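Local atomic coordinates of 6b protein (Agrobacterium vitis, PDB entry 3AQ2), a protein that disturbs plant cell proliferation, probably through the host miRNA machinery, and has an ADP-ribosylation fold. Residues L18-L23 with P99-D104; Y43-V48 with E53-Y58. All coordinates share one frame; numbering follows the deposited sequence.

Contact 1 (L18-L23 with P99-D104); sequences LRVSEL and PPWLLD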
loop_
_atom_site.group_PDB
_atom_site.type_symbol
_atom_site.label_atom_id
_atom_site.label_comp_id
_atom_site.label_asym_id
_atom_site.label_seq_id
_atom_site.Cartn_x
_atom_site.Cartn_y
_atom_site.Cartn_z
ATOM N N LEU A 18 -18.734 3.450 -1.972
ATOM C CA LEU A 18 -18.556 4.388 -0.865
ATOM C C LEU A 18 -19.212 3.955 0.438
ATOM O O LEU A 18 -19.012 4.586 1.477
ATOM C CB LEU A 18 -18.997 5.802 -1.275
ATOM C CG LEU A 18 -18.148 6.439 -2.388
ATOM C CD1 LEU A 18 -18.757 7.751 -2.828
ATOM C CD2 LEU A 18 -16.688 6.623 -1.964
ATOM N N ARG A 19 -19.974 2.870 0.391
ATOM C CA ARG A 19 -20.530 2.295 1.604
ATOM C C ARG A 19 -19.537 1.313 2.201
ATOM O O ARG A 19 -19.011 0.438 1.502
ATOM C CB ARG A 19 -21.869 1.627 1.311
ATOM C CG ARG A 19 -22.936 2.618 0.856
ATOM C CD ARG A 19 -24.259 1.930 0.648
ATOM N NE ARG A 19 -24.767 1.366 1.898
ATOM C CZ ARG A 19 -24.852 0.066 2.152
ATOM N NH1 ARG A 19 -24.498 -0.832 1.240
ATOM N NH2 ARG A 19 -25.315 -0.337 3.321
ATOM N N VAL A 20 -19.299 1.460 3.502
ATOM C CA VAL A 20 -18.282 0.666 4.203
ATOM C C VAL A 20 -18.439 -0.846 3.981
ATOM O O VAL A 20 -17.475 -1.523 3.629
ATOM C CB VAL A 20 -18.283 0.971 5.716
ATOM C CG1 VAL A 20 -17.375 -0.017 6.460
ATOM C CG2 VAL A 20 -17.843 2.421 5.969
ATOM N N SER A 21 -19.641 -1.372 4.211
ATOM C CA SER A 21 -19.863 -2.811 4.104
ATOM C C SER A 21 -19.594 -3.316 2.682
ATOM O O SER A 21 -18.928 -4.348 2.507
ATOM C CB SER A 21 -21.260 -3.184 4.594
ATOM O OG SER A 21 -22.259 -2.569 3.799
ATOM N N GLU A 22 -20.063 -2.569 1.682
ATOM C CA GLU A 22 -19.835 -2.923 0.273
ATOM C C GLU A 22 -18.344 -2.862 -0.056
ATOM O O GLU A 22 -17.792 -3.749 -0.719
ATOM C CB GLU A 22 -20.574 -1.973 -0.665
ATOM C CG GLU A 22 -22.072 -2.117 -0.695
ATOM C CD GLU A 22 -22.706 -1.206 -1.740
ATOM O OE1 GLU A 22 -22.060 -0.940 -2.790
ATOM O OE2 GLU A 22 -23.860 -0.775 -1.514
ATOM N N LEU A 23 -17.679 -1.813 0.408
ATOM C CA LEU A 23 -16.262 -1.681 0.108
ATOM C C LEU A 23 -15.457 -2.852 0.656
ATOM O O LEU A 23 -14.593 -3.390 -0.030
ATOM C CB LEU A 23 -15.716 -0.372 0.663
ATOM C CG LEU A 23 -14.237 -0.138 0.351
ATOM C CD1 LEU A 23 -14.006 0.046 -1.147
ATOM C CD2 LEU A 23 -13.794 1.094 1.102
ATOM N N PRO A 99 -7.845 -0.393 8.170
ATOM C CA PRO A 99 -8.572 -0.210 6.919
ATOM C C PRO A 99 -9.152 1.205 6.798
ATOM O O PRO A 99 -9.226 1.938 7.794
ATOM C CB PRO A 99 -9.684 -1.257 7.007
ATOM C CG PRO A 99 -9.975 -1.355 8.460
ATOM C CD PRO A 99 -8.628 -1.191 9.135
ATOM N N PRO A 100 -9.551 1.598 5.579
ATOM C CA PRO A 100 -9.996 2.980 5.350
ATOM C C PRO A 100 -11.209 3.450 6.168
ATOM O O PRO A 100 -11.435 4.656 6.271
ATOM C CB PRO A 100 -10.310 3.004 3.838
ATOM C CG PRO A 100 -9.591 1.837 3.268
ATOM C CD PRO A 100 -9.528 0.801 4.336
ATOM N N TRP A 101 -11.974 2.517 6.743
ATOM C CA TRP A 101 -13.150 2.863 7.553
ATOM C C TRP A 101 -12.891 2.830 9.057
ATOM O O TRP A 101 -13.819 3.048 9.838
ATOM C CB TRP A 101 -14.319 1.916 7.236
ATOM C CG TRP A 101 -13.949 0.457 7.392
ATOM C CD1 TRP A 101 -13.987 -0.298 8.541
ATOM C CD2 TRP A 101 -13.465 -0.407 6.359
ATOM N NE1 TRP A 101 -13.554 -1.580 8.276
ATOM C CE2 TRP A 101 -13.228 -1.672 6.945
ATOM C CE3 TRP A 101 -13.225 -0.239 4.986
ATOM C CZ2 TRP A 101 -12.751 -2.762 6.207
ATOM C CZ3 TRP A 101 -12.726 -1.329 4.252
ATOM C CH2 TRP A 101 -12.516 -2.574 4.865
ATOM N N LEU A 102 -11.659 2.538 9.478
ATOM C CA LEU A 102 -11.404 2.371 10.919
ATOM C C LEU A 102 -11.521 3.684 11.678
ATOM O O LEU A 102 -12.125 3.749 12.764
ATOM C CB LEU A 102 -10.026 1.746 11.169
ATOM C CG LEU A 102 -9.776 1.349 12.631
ATOM C CD1 LEU A 102 -10.562 0.091 13.027
ATOM C CD2 LEU A 102 -8.281 1.147 12.881
ATOM N N LEU A 103 -10.932 4.721 11.088
ATOM C CA LEU A 103 -10.892 6.065 11.665
ATOM C C LEU A 103 -11.295 7.082 10.614
ATOM O O LEU A 103 -11.194 6.815 9.419
ATOM C CB LEU A 103 -9.475 6.385 12.141
ATOM C CG LEU A 103 -8.882 5.478 13.225
ATOM C CD1 LEU A 103 -7.425 5.846 13.439
ATOM C CD2 LEU A 103 -9.665 5.586 14.513
ATOM N N ASP A 104 -11.748 8.252 11.057
ATOM C CA ASP A 104 -12.035 9.359 10.140
ATOM C C ASP A 104 -10.705 9.762 9.484
ATOM O O ASP A 104 -9.645 9.634 10.117
ATOM C CB ASP A 104 -12.637 10.536 10.916
ATOM C CG ASP A 104 -13.023 11.709 10.018
ATOM O OD1 ASP A 104 -12.148 12.544 9.679
ATOM O OD2 ASP A 104 -14.216 11.820 9.666
#

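Contact 2 (Y43-V48 with E53-Y58); sequences YFNRSV and EYDDEY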
loop_
_atom_site.group_PDB
_atom_site.type_symbol
_atom_site.label_atom_id
_atom_site.label_comp_id
_atom_site.label_asym_id
_atom_site.label_seq_id
_atom_site.Cartn_x
_atom_site.Cartn_y
_atom_site.Cartn_z
ATOM N N TYR A 43 6.517 -12.262 -8.250
ATOM C CA TYR A 43 7.535 -11.336 -8.751
ATOM C C TYR A 43 6.863 -10.407 -9.746
ATOM O O TYR A 43 5.825 -10.752 -10.319
ATOM C CB TYR A 43 8.694 -12.085 -9.398
ATOM C CG TYR A 43 9.583 -12.750 -8.379
ATOM C CD1 TYR A 43 9.298 -14.032 -7.922
ATOM C CD2 TYR A 43 10.676 -12.076 -7.824
ATOM C CE1 TYR A 43 10.102 -14.650 -6.979
ATOM C CE2 TYR A 43 11.489 -12.696 -6.873
ATOM C CZ TYR A 43 11.183 -13.979 -6.451
ATOM O OH TYR A 43 11.949 -14.629 -5.502
ATOM N N PHE A 44 7.436 -9.226 -9.952
ATOM C CA PHE A 44 6.728 -8.208 -10.738
ATOM C C PHE A 44 7.604 -7.228 -11.486
ATOM O O PHE A 44 7.248 -6.809 -12.587
ATOM C CB PHE A 44 5.722 -7.444 -9.867
ATOM C CG PHE A 44 6.320 -6.824 -8.622
ATOM C CD1 PHE A 44 6.783 -5.501 -8.636
ATOM C CD2 PHE A 44 6.425 -7.559 -7.448
ATOM C CE1 PHE A 44 7.334 -4.918 -7.488
ATOM C CE2 PHE A 44 6.975 -6.981 -6.280
ATOM C CZ PHE A 44 7.437 -5.661 -6.314
ATOM N N ASN A 45 8.747 -6.873 -10.898
ATOM C CA ASN A 45 9.636 -5.896 -11.510
ATOM C C ASN A 45 10.842 -6.542 -12.167
ATOM O O ASN A 45 11.552 -7.321 -11.532
ATOM C CB ASN A 45 10.107 -4.863 -10.477
ATOM C CG ASN A 45 10.786 -3.665 -11.130
ATOM O OD1 ASN A 45 10.157 -2.924 -11.892
ATOM N ND2 ASN A 45 12.075 -3.474 -10.842
ATOM N N ARG A 46 11.076 -6.193 -13.433
ATOM C CA ARG A 46 12.220 -6.707 -14.185
ATOM C C ARG A 46 13.545 -6.157 -13.660
ATOM O O ARG A 46 13.651 -4.987 -13.287
ATOM C CB ARG A 46 12.070 -6.387 -15.676
ATOM C CG ARG A 46 10.838 -7.016 -16.309
ATOM C CD ARG A 46 10.961 -8.541 -16.396
ATOM N NE ARG A 46 9.665 -9.178 -16.637
ATOM C CZ ARG A 46 9.464 -10.492 -16.706
ATOM N NH1 ARG A 46 10.477 -11.336 -16.554
ATOM N NH2 ARG A 46 8.237 -10.959 -16.924
ATOM N N SER A 47 14.542 -7.029 -13.601
ATOM C CA SER A 47 15.868 -6.649 -13.143
ATOM C C SER A 47 16.496 -5.644 -14.102
ATOM O O SER A 47 16.296 -5.731 -15.320
ATOM C CB SER A 47 16.751 -7.893 -13.066
ATOM O OG SER A 47 18.098 -7.571 -12.797
ATOM N N VAL A 48 17.253 -4.700 -13.553
ATOM C CA VAL A 48 18.046 -3.778 -14.370
ATOM C C VAL A 48 19.384 -4.420 -14.754
ATOM O O VAL A 48 20.059 -3.963 -15.671
ATOM C CB VAL A 48 18.245 -2.411 -13.658
ATOM C CG1 VAL A 48 18.859 -1.419 -14.592
ATOM C CG2 VAL A 48 16.910 -1.874 -13.194
ATOM N N GLU A 53 14.794 -11.166 -16.648
ATOM C CA GLU A 53 14.494 -11.858 -15.387
ATOM C C GLU A 53 13.926 -10.855 -14.404
ATOM O O GLU A 53 14.054 -9.650 -14.600
ATOM C CB GLU A 53 15.756 -12.440 -14.756
ATOM C CG GLU A 53 16.483 -13.521 -15.554
ATOM C CD GLU A 53 17.632 -14.153 -14.768
ATOM O OE1 GLU A 53 18.099 -13.552 -13.772
ATOM O OE2 GLU A 53 18.079 -15.258 -15.150
ATOM N N TYR A 54 13.314 -11.352 -13.331
ATOM C CA TYR A 54 12.794 -10.461 -12.297
ATOM C C TYR A 54 13.894 -10.042 -11.327
ATOM O O TYR A 54 14.888 -10.755 -11.166
ATOM C CB TYR A 54 11.693 -11.147 -11.499
ATOM C CG TYR A 54 10.419 -11.416 -12.261
ATOM C CD1 TYR A 54 10.056 -12.720 -12.593
ATOM C CD2 TYR A 54 9.569 -10.374 -12.624
ATOM C CE1 TYR A 54 8.875 -12.984 -13.279
ATOM C CE2 TYR A 54 8.383 -10.623 -13.312
ATOM C CZ TYR A 54 8.041 -11.928 -13.632
ATOM O OH TYR A 54 6.860 -12.179 -14.299
ATOM N N ASP A 55 13.704 -8.899 -10.670
ATOM C CA ASP A 55 14.583 -8.533 -9.548
ATOM C C ASP A 55 14.239 -9.368 -8.305
ATOM O O ASP A 55 13.508 -10.361 -8.407
ATOM C CB ASP A 55 14.614 -7.007 -9.296
ATOM C CG ASP A 55 13.323 -6.453 -8.677
ATOM O OD1 ASP A 55 12.457 -7.223 -8.190
ATOM O OD2 ASP A 55 13.196 -5.207 -8.663
ATOM N N ASP A 56 14.764 -8.988 -7.145
ATOM C CA ASP A 56 14.626 -9.849 -5.967
ATOM C C ASP A 56 13.346 -9.633 -5.146
ATOM O O ASP A 56 13.103 -10.373 -4.191
ATOM C CB ASP A 56 15.855 -9.731 -5.063
ATOM C CG ASP A 56 17.105 -10.289 -5.709
ATOM O OD1 ASP A 56 17.031 -11.390 -6.299
ATOM O OD2 ASP A 56 18.169 -9.634 -5.629
ATOM N N GLU A 57 12.533 -8.646 -5.512
ATOM C CA GLU A 57 11.355 -8.302 -4.695
ATOM C C GLU A 57 10.153 -9.164 -5.071
ATOM O O GLU A 57 9.824 -9.287 -6.253
ATOM C CB GLU A 57 11.010 -6.816 -4.824
ATOM C CG GLU A 57 9.988 -6.360 -3.788
ATOM C CD GLU A 57 9.857 -4.841 -3.669
ATOM O OE1 GLU A 57 10.450 -4.105 -4.485
ATOM O OE2 GLU A 57 9.160 -4.398 -2.731
ATOM N N TYR A 58 9.497 -9.756 -4.073
ATOM C CA TYR A 58 8.337 -10.609 -4.341
ATOM C C TYR A 58 7.212 -10.336 -3.355
ATOM O O TYR A 58 7.468 -10.023 -2.192
ATOM C CB TYR A 58 8.732 -12.095 -4.313
ATOM C CG TYR A 58 9.257 -12.571 -2.971
ATOM C CD1 TYR A 58 8.377 -12.976 -1.974
ATOM C CD2 TYR A 58 10.628 -12.630 -2.706
ATOM C CE1 TYR A 58 8.831 -13.416 -0.734
ATOM C CE2 TYR A 58 11.098 -13.072 -1.453
ATOM C CZ TYR A 58 10.183 -13.455 -0.479
ATOM O OH TYR A 58 10.594 -13.898 0.768
HETATM O O HOH W 1 4.708 -10.684 -12.930
HETATM O O HOH W 2 13.923 -12.993 -4.247
HETATM O O HOH W 3 10.019 -8.303 -8.806
#

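Contact 1 (L18-L23 with P99-D104)
Val20 and Trp101 bring the two backbones to 6.5 Å between their CA atoms, where the first turn of helix 20-38 meets a type I beta turn running from Pro99 to Leu102. Arg19 is the N-cap residue, its O taking the bond from Leu23 N, while Leu102 N closes the turn on Pro99 O; no hydrogen bond crosses between 18-23 and 99-104. The indole of Trp101 carries the contact. Placed anti to the backbone N (chi1 171°), Val20 CG1 sits over one face, 3.6 Å from Trp101 CG and nearer the rim than the middle, a CH-pi contact with the five-membered ring 26° off its normal. The CG2 methyl of Val20 makes a lesser contact, 3.8 Å from Trp101 CB. Pro99 CB lies on the opposite face of the indole, so the ring is held between a helix residue and its own turn. Leu23, three residues on from Val20, reaches the benzo edge near the ring plane, its CD2 4.1 Å from Trp101 CZ3. Turned from this contact, Arg19 NH1 and Glu22 OE2 form a salt bridge of 2.8 Å across the helix start. Leu205 touches both Val20 and Leu23, and Phe134 of strand 133-137 touches Leu23 and Pro100. The arrangement is apolar packing of a helix N-terminus on the loop between strand 93-96 and helix 105-115, within the ADP-ribosylation fold of this RolB/RolC family member.

Contact 2 (Y43-V48 with E53-Y58)
The Tyr54 ring is layered between Tyr43 CB on one face and the Arg46 guanidinium on the other, with Asn45 O at its edge. With Tyr43 and Tyr58 it forms an aromatic cluster that spans the connection between strands 41-43 and 58-60, whose two arms are bridged at Arg46 and Tyr54. The guanidinium lies flat, its plane 20° from the ring and Arg46 CZ 3.9 Å from the Tyr54 centroid, a cation-pi stack reached by a bend at chi2 (-69°). Tyr43 CB makes a CH-pi contact, 3.4 Å from Tyr54 CG, and Tyr58 CB stands over the centre of the Tyr43 ring. Two nearly straight bonds of 2.8 Å tie the arms, Asp55 N to Asn45 O and Ser47 N to Glu53 O. Asn45 ND2 gives a 3.0 Å bond to Asp55 OD2, in its own amide plane but from above the carboxylate. OD1 accepts from Glu57 N in an Asx turn, so bonds to both oxygens fix the buried carboxylate. Water 3 accepts from Asn45 N and lies 2.7 Å from both Asp55 OD1 and Glu57 O. Phe44 CZ packs on Glu57 CG at 3.7 Å, while the Glu57 carboxylate reaches Ser140 and a salt bridge with Arg161. Water 1 links Tyr43 O to Tyr54 OH, and water 2, at the Tyr43 ring edge, joins Tyr43 OH to Asp56 O, donating to the latter at 2.7 Å.

In the fold
Contact 1 and contact 2 lie on opposite sides of the chain's centre, about 16 and 18 Å from it, with their own centres about 33 Å apart and their nearest atoms about 21 Å apart. They do not touch. Along the chain, contact 2 is nested inside the stretch, with helices and strands of its own, that contact 1 closes: helix 20-38 starts at contact 1 and runs toward contact 2, leading to strand 41-43, where contact 2 begins. Strand 133-137 supplies Phe134 beside contact 1, while Ser140 and Gln141, a few residues later, bond to 53-58, so this part of the chain also runs from one contact to the other.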